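PDB 3U7Z: putative metal binding protein RUMGNA_00854 from Ruminococcus gnavus, which is of unknown molecular function but binds calcium ions and belongs to the DUF4430 family of the ubiquitin clan. Local coordinates for residues A[53-57]-A[58-62]. Numbering follows the deposited sequence.
Sequences ITTVD and EETAD. With CA (calcium ion), chain F; EDO (1,2-ethanediol), chain K; EDO (1,2-ethanediol), chain J.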
loop_
_atom_site.group_PDB
_atom_site.type_symbol
_atom_site.label_atom_id
_atom_site.label_comp_id
_atom_site.label_asym_id
_atom_site.label_seq_id
_atom_site.Cartn_x
_atom_site.Cartn_y
_atom_site.Cartn_z
ATOM N N ILE A 53 -3.834 -6.305 -3.672
ATOM C CA ILE A 53 -4.569 -5.426 -2.723
ATOM C C ILE A 53 -5.817 -4.908 -3.408
ATOM O O ILE A 53 -5.734 -4.220 -4.449
ATOM C CB ILE A 53 -3.677 -4.255 -2.249
ATOM C CG1 ILE A 53 -2.501 -4.806 -1.432
ATOM C CG2 ILE A 53 -4.462 -3.212 -1.438
ATOM C CD1 ILE A 53 -1.505 -3.763 -1.062
ATOM N N THR A 54 -6.966 -5.198 -2.820
ATOM C CA THR A 54 -8.284 -4.829 -3.301
ATOM C C THR A 54 -8.888 -3.663 -2.515
ATOM O O THR A 54 -9.656 -2.899 -3.067
ATOM C CB THR A 54 -9.218 -6.098 -3.271
ATOM O OG1 THR A 54 -9.221 -6.611 -1.950
ATOM C CG2 THR A 54 -8.732 -7.137 -4.317
ATOM N N THR A 55 -8.588 -3.584 -1.226
ATOM C CA THR A 55 -9.178 -2.592 -0.343
ATOM C C THR A 55 -8.086 -1.943 0.457
ATOM O O THR A 55 -7.220 -2.634 1.003
ATOM C CB THR A 55 -10.201 -3.218 0.623
ATOM O OG1 THR A 55 -11.199 -3.880 -0.129
ATOM C CG2 THR A 55 -10.861 -2.201 1.576
ATOM N N VAL A 56 -8.116 -0.601 0.513
ATOM C CA VAL A 56 -7.199 0.146 1.345
ATOM C C VAL A 56 -7.989 1.198 2.116
ATOM O O VAL A 56 -8.752 1.949 1.530
ATOM C CB VAL A 56 -6.106 0.878 0.499
ATOM C CG1 VAL A 56 -5.130 1.574 1.400
ATOM C CG2 VAL A 56 -5.365 -0.141 -0.381
ATOM N N ASP A 57 -7.848 1.202 3.440
ATOM C CA ASP A 57 -8.462 2.224 4.270
ATOM C C ASP A 57 -9.935 2.322 3.944
ATOM O O ASP A 57 -10.429 3.405 3.732
ATOM C CB ASP A 57 -7.727 3.566 4.156
ATOM C CG ASP A 57 -8.208 4.621 5.109
ATOM O OD1 ASP A 57 -8.587 4.308 6.271
ATOM O OD2 ASP A 57 -8.167 5.824 4.698
ATOM N N GLU A 58 -10.617 1.177 3.908
ATOM C CA GLU A 58 -12.058 1.073 3.687
ATOM C C GLU A 58 -12.564 1.530 2.348
ATOM O O GLU A 58 -13.742 1.777 2.204
ATOM C CB GLU A 58 -12.829 1.747 4.819
ATOM C CG GLU A 58 -12.464 1.206 6.170
ATOM C CD GLU A 58 -13.289 1.833 7.264
ATOM O OE1 GLU A 58 -13.586 3.059 7.200
ATOM O OE2 GLU A 58 -13.608 1.108 8.231
ATOM N N GLU A 59 -11.699 1.542 1.351
ATOM C CA GLU A 59 -12.109 1.779 -0.009
ATOM C C GLU A 59 -11.669 0.641 -0.920
ATOM O O GLU A 59 -10.491 0.290 -1.019
ATOM C CB GLU A 59 -11.538 3.113 -0.568
ATOM C CG GLU A 59 -12.015 3.359 -1.986
ATOM C CD GLU A 59 -11.685 4.707 -2.566
ATOM O OE1 GLU A 59 -10.683 5.266 -2.169
ATOM O OE2 GLU A 59 -12.408 5.219 -3.467
ATOM N N THR A 60 -12.654 0.049 -1.573
ATOM C CA THR A 60 -12.468 -1.116 -2.403
ATOM C C THR A 60 -12.440 -0.666 -3.857
ATOM O O THR A 60 -13.352 0.049 -4.324
ATOM C CB THR A 60 -13.620 -2.146 -2.188
ATOM O OG1 THR A 60 -13.574 -2.593 -0.822
ATOM C CG2 THR A 60 -13.459 -3.378 -3.117
ATOM N N ALA A 61 -11.427 -1.105 -4.583
ATOM C CA ALA A 61 -11.298 -0.854 -5.997
ATOM C C ALA A 61 -12.432 -1.575 -6.731
ATOM O O ALA A 61 -12.664 -2.788 -6.490
ATOM C CB ALA A 61 -9.953 -1.333 -6.526
ATOM N N ASP A 62 -13.009 -0.890 -7.715
ATOM C CA ASP A 62 -14.042 -1.473 -8.590
ATOM C C ASP A 62 -13.358 -2.046 -9.825
ATOM O O ASP A 62 -12.992 -1.320 -10.737
ATOM C CB ASP A 62 -15.117 -0.421 -8.959
ATOM C CG ASP A 62 -16.171 -0.953 -9.946
ATOM O OD1 ASP A 62 -16.180 -2.159 -10.277
ATOM O OD2 ASP A 62 -17.012 -0.139 -10.365
HETATM CA CA CA F . -9.489 4.088 8.221
HETATM C C1 EDO K . -9.204 -3.741 5.581
HETATM O O1 EDO K . -10.583 -4.100 5.776
HETATM C C2 EDO K . -9.052 -2.484 4.730
HETATM O O2 EDO K . -9.735 -1.255 5.060
HETATM C C1 EDO J . -0.882 -4.172 -5.059
HETATM O O1 EDO J . -1.939 -5.104 -5.530
HETATM C C2 EDO J . 0.533 -4.836 -4.946
HETATM O O2 EDO J . 0.829 -5.654 -3.733
HETATM O O HOH W 1 -11.585 4.488 6.665
HETATM O O HOH W 2 -7.721 2.742 9.322
#
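V56 and E59 close a tight antiparallel hairpin through a type I' turn, with D57 and E58 at its corners. V56 N gives a bond to E59 O (3.0 Å), and E59 N returns one to V56 O. Beyond the T55-T60 pair, A61 N bonds to T54 O (2.9 Å). T55 and T60 form the non-hydrogen-bonded pair between these rungs. Their hydroxyls are joined by a hydrogen bond, OG1 to OG1 (2.8 Å). In T55, OG1 lies anti to the carbonyl carbon (chi1 -57°), which brings it to T60 OG1; the methyl CG2 touches the same oxygen. At the turn, D57 OD1 binds a calcium ion at 2.2 Å. Water 1, also on this calcium, donates to E58 OE1. I53 N bonds to O1 of an ethanediol, probably from the crystallisation liquor. The I53 side chain lies along the same molecule and touches A82. An alanine at I53 would probably open a gap beside A82 and this ethanediol. H15 bonds to D57 OD2 and E59 OE1, tying the hairpin to the loop just after strand 7-14. T54 and T55 both pair with D43 of strand 42-45, a classic beta bulge. V56 packs on W69 and L95, from strands 67-73 and 92-99 of the larger sheet.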